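Local coordinates for protein beta-1,4-mannanase (Cryptopygus antarcticus, PDB 4OOU) that hydrolyses internal beta-1,4-mannosidic linkages in mannans, galactomannans and glucomannans, releasing short manno-oligosaccharides, at residues A[137-140]-A[141-144]; A[212-215]-A[216-219]; A[157-160]-A[161-165]. One frame throughout, in Å; residues are numbered along the deposited sequence.

Interaction 1. Residues A[137-140]-A[141-144]; sequences QNNS and NVQN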
ATOM      1  N   GLN A 137     -12.038   7.254  -7.424  1.00 46.18           N
ATOM      2  CA  GLN A 137     -12.987   6.897  -6.352  1.00 44.67           C
ATOM      3  C   GLN A 137     -14.375   7.407  -6.722  1.00 43.19           C
ATOM      4  O   GLN A 137     -14.849   8.426  -6.216  1.00 37.82           O
ATOM      5  CB  GLN A 137     -12.535   7.468  -5.011  1.00 44.81           C
ATOM      6  CG  GLN A 137     -13.369   7.015  -3.820  1.00 42.55           C
ATOM      7  CD  GLN A 137     -13.486   5.510  -3.734  1.00 44.45           C
ATOM      8  OE1 GLN A 137     -12.490   4.806  -3.482  1.00 42.68           O
ATOM      9  NE2 GLN A 137     -14.712   4.995  -3.928  1.00 42.88           N
ATOM     10  N   ASN A 138     -15.010   6.659  -7.621  1.00 43.51           N
ATOM     11  CA  ASN A 138     -16.229   7.082  -8.305  1.00 39.52           C
ATOM     12  C   ASN A 138     -17.488   6.666  -7.567  1.00 38.44           C
ATOM     13  O   ASN A 138     -18.561   6.617  -8.162  1.00 37.75           O
ATOM     14  CB  ASN A 138     -16.232   6.491  -9.715  1.00 41.74           C
ATOM     15  CG  ASN A 138     -15.139   7.075 -10.598  1.00 40.37           C
ATOM     16  OD1 ASN A 138     -14.267   6.360 -11.114  1.00 39.86           O
ATOM     17  ND2 ASN A 138     -15.198   8.376 -10.793  1.00 38.54           N
ATOM     18  N   ASN A 139     -17.361   6.404  -6.261  1.00 37.00           N
ATOM     19  CA  ASN A 139     -18.468   5.964  -5.453  1.00 37.08           C
ATOM     20  C   ASN A 139     -18.777   6.937  -4.302  1.00 39.77           C
ATOM     21  O   ASN A 139     -17.990   7.057  -3.346  1.00 37.50           O
ATOM     22  CB  ASN A 139     -18.213   4.551  -4.929  1.00 38.93           C
ATOM     23  CG  ASN A 139     -19.315   4.067  -3.995  1.00 42.60           C
ATOM     24  OD1 ASN A 139     -20.113   4.861  -3.481  1.00 43.87           O
ATOM     25  ND2 ASN A 139     -19.358   2.773  -3.762  1.00 41.37           N
ATOM     26  N   SER A 140     -19.957   7.581  -4.421  1.00 39.28           N
ATOM     27  CA  SER A 140     -20.487   8.585  -3.504  1.00 37.01           C
ATOM     28  C   SER A 140     -20.401   8.177  -2.054  1.00 37.04           C
ATOM     29  O   SER A 140     -19.981   8.948  -1.219  1.00 36.52           O
ATOM     30  CB  SER A 140     -21.970   8.820  -3.790  1.00 37.99           C
ATOM     31  OG  SER A 140     -22.183   9.402  -5.052  1.00 39.21           O
ATOM     32  N   ASN A 141     -20.854   6.971  -1.753  1.00 38.24           N
ATOM     33  CA  ASN A 141     -20.844   6.484  -0.385  1.00 40.27           C
ATOM     34  C   ASN A 141     -19.437   6.499   0.209  1.00 39.87           C
ATOM     35  O   ASN A 141     -19.253   6.944   1.349  1.00 38.32           O
ATOM     36  CB  ASN A 141     -21.463   5.078  -0.281  1.00 38.83           C
ATOM     37  CG  ASN A 141     -22.992   5.096  -0.293  1.00 37.18           C
ATOM     38  OD1 ASN A 141     -23.649   5.993   0.266  1.00 35.58           O
ATOM     39  ND2 ASN A 141     -23.565   4.067  -0.900  1.00 35.45           N
ATOM     40  N   VAL A 142     -18.445   6.060  -0.564  1.00 42.09           N
ATOM     41  CA  VAL A 142     -17.051   6.191  -0.114  1.00 43.11           C
ATOM     42  C   VAL A 142     -16.636   7.668  -0.027  1.00 46.81           C
ATOM     43  O   VAL A 142     -16.034   8.112   0.972  1.00 46.91           O
ATOM     44  CB  VAL A 142     -16.056   5.443  -1.022  1.00 42.98           C
ATOM     45  CG1 VAL A 142     -14.628   5.575  -0.466  1.00 42.35           C
ATOM     46  CG2 VAL A 142     -16.455   3.981  -1.151  1.00 41.11           C
ATOM     47  N   GLN A 143     -16.962   8.429  -1.077  1.00 46.33           N
ATOM     48  CA  GLN A 143     -16.645   9.850  -1.094  1.00 43.87           C
ATOM     49  C   GLN A 143     -17.108  10.516   0.201  1.00 48.01           C
ATOM     50  O   GLN A 143     -16.371  11.301   0.785  1.00 49.32           O
ATOM     51  CB  GLN A 143     -17.276  10.520  -2.290  1.00 40.28           C
ATOM     52  CG  GLN A 143     -16.602  10.140  -3.586  1.00 38.83           C
ATOM     53  CD  GLN A 143     -17.397  10.553  -4.797  1.00 36.37           C
ATOM     54  OE1 GLN A 143     -18.210  11.445  -4.725  1.00 34.33           O
ATOM     55  NE2 GLN A 143     -17.167   9.883  -5.922  1.00 36.74           N
ATOM     56  N   ASN A 144     -18.302  10.175   0.674  1.00 47.42           N
ATOM     57  CA  ASN A 144     -18.817  10.798   1.888  1.00 49.84           C
ATOM     58  C   ASN A 144     -18.121  10.328   3.162  1.00 46.60           C
ATOM     59  O   ASN A 144     -18.259  10.962   4.190  1.00 40.47           O
ATOM     60  CB  ASN A 144     -20.338  10.612   2.019  1.00 55.72           C
ATOM     61  CG  ASN A 144     -21.132  11.340   0.918  1.00 57.43           C
ATOM     62  OD1 ASN A 144     -22.131  10.803   0.431  1.00 54.27           O
ATOM     63  ND2 ASN A 144     -20.690  12.554   0.525  1.00 52.39           N
TER
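The Q137 amide carries the isopropyl group of V142 on one of its faces: V142 CG1 stands almost straight over Q137 CD, 3.5 Å away, with V142 CB and CG2 over the same face. The two side chains cross at about a right angle, so the valine presents its methyls broadside to the flat group. Q137 reaches this place because its chain bends at CG (chi2 53°).

A second amide is used through its N-H. Q143 NE2 donates to the backbone oxygen Q137 O at 2.8 Å, meeting it in the carbonyl plane on a lone pair, while the acceptor sits only 16° out of the Q143 amide plane. The arrangement follows from Q143 setting CG beside its own backbone N and then running extended, which carries the amide back along the loop past N139 O, 3.4 Å from Q143 CG.

The third flat group, the carboxamide of N139, occupies the N-cap of helix 140-145, in the loop that follows strand 126-133 of the TIM barrel. With its CG anti to the backbone N (chi1 176°), N139 OD1 comes 2.8 Å from N141 N, a capping bond that is weak because the N-H points well off the oxygen. N139 ND2 donates to E87 O, and E87 OE2 accepts from N138 N, tying the cap to a neighbouring loop.

Regular helical bonding begins at once: Q143 N donates to N139 O (2.8 Å) and N144 N to S140 O (2.8 Å). N144, a substrate-binding residue, folds its side chain back over that turn, with N144 CG 3.4 Å from S140 O, and lies beside the substrate-binding K151.

Interaction 2. Residues A[212-215]-A[216-219]; sequences KFPM and KQIL
M215 and L219, one helical turn apart, form the closest side-chain contact: M215 CE lies 3.4 Å from L219 CG, and M215 CG is 3.6 Å from L219 CD1. M215 bends at both chi2 (77°) and chi3 (-130°), which curls M215 CE back over the leucine and to within 3.8 Å of I218 CG2. On the loop side, F213 CB meets I218 CG1 at 3.8 Å.

Backbone bonds fix this spacing. L219 N donates to M215 O at 2.8 Å, and I218 N to P214 O at 3.0 Å; P214 O also receives a weak bond from Q217 N. P214 thus holds the N-cap position of helix 215-232, one of the helices packed around the TIM barrel.

Farther out, F213 stacks on F146 and shares backbone bonds with T185 and Q187, while P214 packs against the substrate-binding W147 and Q187. L219 touches L263 and A266 of helix 260-267; with an alanine here, M215 CE would probably lose its main neighbour and a gap would open toward that helix.

The side-chain contact is wholly apolar, which implies that it depends on shape and burial, with directional bonding left to the backbone.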
ATOM      1  N   LYS A 212     -11.848  16.121  -5.636  1.00 49.38           N
ATOM      2  CA  LYS A 212     -12.914  15.883  -4.637  1.00 49.77           C
ATOM      3  C   LYS A 212     -12.597  16.297  -3.203  1.00 48.17           C
ATOM      4  O   LYS A 212     -13.446  16.843  -2.516  1.00 49.92           O
ATOM      5  CB  LYS A 212     -13.303  14.388  -4.626  1.00 47.77           C
ATOM      6  CG  LYS A 212     -13.552  13.824  -6.020  1.00 47.00           C
ATOM      7  CD  LYS A 212     -14.044  12.390  -5.979  1.00 45.57           C
ATOM      8  CE  LYS A 212     -14.115  11.794  -7.388  1.00 47.04           C
ATOM      9  NZ  LYS A 212     -15.219  12.368  -8.211  1.00 46.85           N
ATOM     10  N   PHE A 213     -11.390  15.998  -2.744  1.00 49.89           N
ATOM     11  CA  PHE A 213     -11.046  16.130  -1.338  1.00 51.49           C
ATOM     12  C   PHE A 213      -9.881  17.105  -1.100  1.00 54.84           C
ATOM     13  O   PHE A 213      -8.839  17.013  -1.752  1.00 51.32           O
ATOM     14  CB  PHE A 213     -10.620  14.780  -0.771  1.00 52.56           C
ATOM     15  CG  PHE A 213     -11.477  13.621  -1.208  1.00 53.24           C
ATOM     16  CD1 PHE A 213     -12.787  13.512  -0.779  1.00 49.62           C
ATOM     17  CD2 PHE A 213     -10.951  12.615  -2.011  1.00 51.33           C
ATOM     18  CE1 PHE A 213     -13.560  12.448  -1.168  1.00 48.54           C
ATOM     19  CE2 PHE A 213     -11.734  11.544  -2.396  1.00 52.44           C
ATOM     20  CZ  PHE A 213     -13.041  11.464  -1.979  1.00 46.11           C
ATOM     21  N   PRO A 214     -10.032  18.022  -0.137  1.00 52.32           N
ATOM     22  CA  PRO A 214      -8.875  18.774   0.287  1.00 51.93           C
ATOM     23  C   PRO A 214      -7.947  17.933   1.181  1.00 54.78           C
ATOM     24  O   PRO A 214      -8.403  17.047   1.948  1.00 50.64           O
ATOM     25  CB  PRO A 214      -9.484  19.934   1.076  1.00 54.51           C
ATOM     26  CG  PRO A 214     -10.919  19.970   0.684  1.00 53.61           C
ATOM     27  CD  PRO A 214     -11.265  18.543   0.464  1.00 54.47           C
ATOM     28  N   MET A 215      -6.650  18.216   1.085  1.00 50.08           N
ATOM     29  CA  MET A 215      -5.679  17.478   1.861  1.00 46.16           C
ATOM     30  C   MET A 215      -6.154  17.301   3.280  1.00 47.22           C
ATOM     31  O   MET A 215      -5.956  16.237   3.866  1.00 47.33           O
ATOM     32  CB  MET A 215      -4.345  18.186   1.877  1.00 45.54           C
ATOM     33  CG  MET A 215      -3.210  17.296   2.327  1.00 43.99           C
ATOM     34  SD  MET A 215      -2.730  16.191   1.009  1.00 45.52           S
ATOM     35  CE  MET A 215      -2.764  14.686   1.961  1.00 47.16           C
ATOM     36  N   LYS A 216      -6.782  18.329   3.844  1.00 50.14           N
ATOM     37  CA  LYS A 216      -7.227  18.218   5.219  1.00 54.99           C
ATOM     38  C   LYS A 216      -8.151  17.012   5.411  1.00 49.45           C
ATOM     39  O   LYS A 216      -7.978  16.256   6.361  1.00 50.83           O
ATOM     40  CB  LYS A 216      -7.913  19.493   5.730  1.00 62.45           C
ATOM     41  CG  LYS A 216      -8.398  19.308   7.175  1.00 70.08           C
ATOM     42  CD  LYS A 216      -8.775  20.585   7.910  1.00 72.43           C
ATOM     43  CE  LYS A 216      -8.892  20.261   9.389  1.00 75.73           C
ATOM     44  NZ  LYS A 216      -9.421  21.405  10.164  1.00 79.34           N
ATOM     45  N   GLN A 217      -9.137  16.843   4.537  1.00 45.13           N
ATOM     46  CA  GLN A 217     -10.059  15.714   4.687  1.00 45.99           C
ATOM     47  C   GLN A 217      -9.351  14.411   4.405  1.00 45.33           C
ATOM     48  O   GLN A 217      -9.490  13.449   5.181  1.00 48.47           O
ATOM     49  CB  GLN A 217     -11.291  15.851   3.812  1.00 45.70           C
ATOM     50  CG  GLN A 217     -12.112  17.093   4.124  1.00 46.57           C
ATOM     51  CD  GLN A 217     -12.488  17.174   5.583  1.00 48.41           C
ATOM     52  OE1 GLN A 217     -13.162  16.288   6.119  1.00 45.96           O
ATOM     53  NE2 GLN A 217     -12.035  18.238   6.249  1.00 53.47           N
ATOM     54  N   ILE A 218      -8.556  14.379   3.336  1.00 43.47           N
ATOM     55  CA  ILE A 218      -7.711  13.198   3.081  1.00 40.18           C
ATOM     56  C   ILE A 218      -6.982  12.740   4.342  1.00 41.76           C
ATOM     57  O   ILE A 218      -7.116  11.588   4.741  1.00 39.50           O
ATOM     58  CB  ILE A 218      -6.650  13.407   1.975  1.00 36.45           C
ATOM     59  CG1 ILE A 218      -7.323  13.540   0.591  1.00 34.41           C
ATOM     60  CG2 ILE A 218      -5.654  12.245   2.006  1.00 33.22           C
ATOM     61  CD1 ILE A 218      -6.393  13.865  -0.550  1.00 33.43           C
ATOM     62  N   LEU A 219      -6.224  13.651   4.954  1.00 42.49           N
ATOM     63  CA  LEU A 219      -5.358  13.329   6.104  1.00 41.21           C
ATOM     64  C   LEU A 219      -6.133  12.993   7.353  1.00 41.32           C
ATOM     65  O   LEU A 219      -5.688  12.149   8.132  1.00 40.49           O
ATOM     66  CB  LEU A 219      -4.395  14.495   6.427  1.00 41.26           C
ATOM     67  CG  LEU A 219      -3.342  14.790   5.356  1.00 39.74           C
ATOM     68  CD1 LEU A 219      -2.571  16.049   5.694  1.00 37.76           C
ATOM     69  CD2 LEU A 219      -2.409  13.596   5.212  1.00 37.45           C
TER

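Interaction 3. Residues A[157-160]-A[161-165]; sequences NNAL and TPMVN
N157 and P162, five residues apart in helix 149-167, meet where this outer helix of the TIM barrel passes through a wider pi-type turn and is kinked at the proline. N157 O lies 3.2 Å from P162 CD, a ring carbon standing where a helix would otherwise offer an N-H. The nitrogen of P162 carries no hydrogen, so it makes no bond to the preceding turn, and this absence coincides with the kink. N158 takes little part in the contact; its side-chain ND2 instead donates to V100 O.

At A159 the regular pattern resumes. M163 N donates to A159 O at 3.0 Å, in the carbonyl plane, although the same oxygen also has P162 CG 3.2 Å away. The proline ring is thus wedged against both N157 O and A159 O. M163 bends at its sulfur (chi3 -102°), bringing CE back over the turn to 3.6 Å from A159 CB and 3.4 Å from A159 C. The same side chain also touches L109 and I110, joining helix 149-167 to helix 109-122.

L160 closes the segment. Its CG stands anti to the backbone N (chi1 -177°), and its side chain packs on I225 and I229 of helix 215-232. Along its own helix, L160 CG meets V164 CG2 at 4.0 Å, the two side chains crossing at a slant. V164 N donates to L160 O at 2.7 Å, with an N-H...O angle of 164° and the donor almost in line with the carbonyl. Because V164 CG2 sits beside its own backbone nitrogen, it shares the approach to that carbonyl, lying 3.1 Å from L160 O.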
ATOM      1  N   ASN A 157     -16.652   0.725  12.545  1.00 42.67           N
ATOM      2  CA  ASN A 157     -17.226  -0.136  13.585  1.00 39.62           C
ATOM      3  C   ASN A 157     -17.817  -1.397  13.034  1.00 39.65           C
ATOM      4  O   ASN A 157     -17.603  -2.496  13.590  1.00 41.56           O
ATOM      5  CB  ASN A 157     -18.218   0.658  14.420  1.00 37.24           C
ATOM      6  CG  ASN A 157     -17.532   1.790  15.187  1.00 37.28           C
ATOM      7  OD1 ASN A 157     -16.311   1.762  15.401  1.00 39.64           O
ATOM      8  ND2 ASN A 157     -18.292   2.809  15.564  1.00 36.44           N
ATOM      9  N   ASN A 158     -18.476  -1.250  11.898  1.00 37.61           N
ATOM     10  CA  ASN A 158     -19.190  -2.340  11.265  1.00 39.40           C
ATOM     11  C   ASN A 158     -18.439  -3.124  10.208  1.00 42.48           C
ATOM     12  O   ASN A 158     -18.916  -4.183   9.740  1.00 38.27           O
ATOM     13  CB  ASN A 158     -20.458  -1.783  10.631  1.00 43.45           C
ATOM     14  CG  ASN A 158     -21.455  -1.354  11.666  1.00 43.87           C
ATOM     15  OD1 ASN A 158     -21.483  -1.892  12.788  1.00 43.35           O
ATOM     16  ND2 ASN A 158     -22.269  -0.385  11.313  1.00 44.44           N
ATOM     17  N   ALA A 159     -17.287  -2.609   9.790  1.00 45.37           N
ATOM     18  CA  ALA A 159     -16.463  -3.340   8.845  1.00 41.16           C
ATOM     19  C   ALA A 159     -15.057  -3.463   9.379  1.00 39.65           C
ATOM     20  O   ALA A 159     -14.591  -4.570   9.612  1.00 42.50           O
ATOM     21  CB  ALA A 159     -16.486  -2.660   7.489  1.00 41.80           C
ATOM     22  N   LEU A 160     -14.383  -2.342   9.626  1.00 39.15           N
ATOM     23  CA  LEU A 160     -12.902  -2.371   9.741  1.00 37.30           C
ATOM     24  C   LEU A 160     -12.357  -3.017  11.017  1.00 33.62           C
ATOM     25  O   LEU A 160     -11.594  -3.960  10.950  1.00 30.30           O
ATOM     26  CB  LEU A 160     -12.318  -0.977   9.541  1.00 39.13           C
ATOM     27  CG  LEU A 160     -10.791  -0.932   9.561  1.00 38.59           C
ATOM     28  CD1 LEU A 160     -10.243  -1.583   8.317  1.00 37.58           C
ATOM     29  CD2 LEU A 160     -10.311   0.502   9.724  1.00 38.23           C
ATOM     30  N   THR A 161     -12.745  -2.488  12.172  1.00 36.25           N
ATOM     31  CA  THR A 161     -12.427  -3.120  13.440  1.00 36.92           C
ATOM     32  C   THR A 161     -12.661  -4.659  13.351  1.00 36.90           C
ATOM     33  O   THR A 161     -11.768  -5.455  13.662  1.00 36.15           O
ATOM     34  CB  THR A 161     -13.192  -2.443  14.587  1.00 38.80           C
ATOM     35  OG1 THR A 161     -12.839  -1.051  14.665  1.00 39.13           O
ATOM     36  CG2 THR A 161     -12.858  -3.092  15.892  1.00 39.53           C
ATOM     37  N   PRO A 162     -13.835  -5.089  12.871  1.00 37.89           N
ATOM     38  CA  PRO A 162     -13.996  -6.546  12.780  1.00 38.53           C
ATOM     39  C   PRO A 162     -13.029  -7.235  11.804  1.00 38.22           C
ATOM     40  O   PRO A 162     -12.597  -8.380  12.057  1.00 43.75           O
ATOM     41  CB  PRO A 162     -15.456  -6.741  12.339  1.00 37.65           C
ATOM     42  CG  PRO A 162     -16.077  -5.392  12.281  1.00 38.10           C
ATOM     43  CD  PRO A 162     -15.119  -4.370  12.817  1.00 37.63           C
ATOM     44  N   MET A 163     -12.694  -6.565  10.711  1.00 35.74           N
ATOM     45  CA  MET A 163     -11.672  -7.098   9.790  1.00 37.36           C
ATOM     46  C   MET A 163     -10.296  -7.184  10.474  1.00 36.66           C
ATOM     47  O   MET A 163      -9.589  -8.179  10.373  1.00 34.07           O
ATOM     48  CB  MET A 163     -11.547  -6.219   8.542  1.00 35.40           C
ATOM     49  CG  MET A 163     -12.660  -6.355   7.534  1.00 35.95           C
ATOM     50  SD  MET A 163     -12.223  -5.281   6.139  1.00 41.24           S
ATOM     51  CE  MET A 163     -13.313  -3.967   6.558  1.00 39.64           C
ATOM     52  N   VAL A 164      -9.928  -6.133  11.196  1.00 37.74           N
ATOM     53  CA  VAL A 164      -8.645  -6.118  11.861  1.00 38.92           C
ATOM     54  C   VAL A 164      -8.579  -7.218  12.904  1.00 39.54           C
ATOM     55  O   VAL A 164      -7.548  -7.874  13.049  1.00 39.06           O
ATOM     56  CB  VAL A 164      -8.350  -4.769  12.558  1.00 43.67           C
ATOM     57  CG1 VAL A 164      -6.917  -4.773  13.090  1.00 45.81           C
ATOM     58  CG2 VAL A 164      -8.558  -3.586  11.600  1.00 45.99           C
ATOM     59  N   ASN A 165      -9.667  -7.415  13.641  1.00 39.23           N
ATOM     60  CA  ASN A 165      -9.610  -8.325  14.789  1.00 41.95           C
ATOM     61  C   ASN A 165      -9.526  -9.769  14.346  1.00 40.02           C
ATOM     62  O   ASN A 165      -8.876 -10.590  14.997  1.00 37.41           O
ATOM     63  CB  ASN A 165     -10.766  -8.074  15.756  1.00 42.24           C
ATOM     64  CG  ASN A 165     -10.459  -6.941  16.711  1.00 46.14           C
ATOM     65  OD1 ASN A 165      -9.414  -6.961  17.362  1.00 49.91           O
ATOM     66  ND2 ASN A 165     -11.332  -5.923  16.771  1.00 46.74           N
TER

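All three contacts are local: interaction 1 lies on a short helix in the connection after strand 126-133, the other two on helices 215-232 and 149-167 around the barrel. Interactions 1 and 2, both helix starts, touch through F213 and K212, which pack the loop before helix 215-232 against Q143 of helix 140-145 and Q137 before it. Interaction 1 is partly solvent-facing and rich in amide bonding, interaction 2 more buried and apolar. Interaction 3, inside a helix, combines buried A159, L160, M163 and V164 with exposed N157 and N158; it is mostly apolar, a proline interrupting its backbone bonding. L160 and V164 also pack on later residues of helix 215-232, shared with interaction 2.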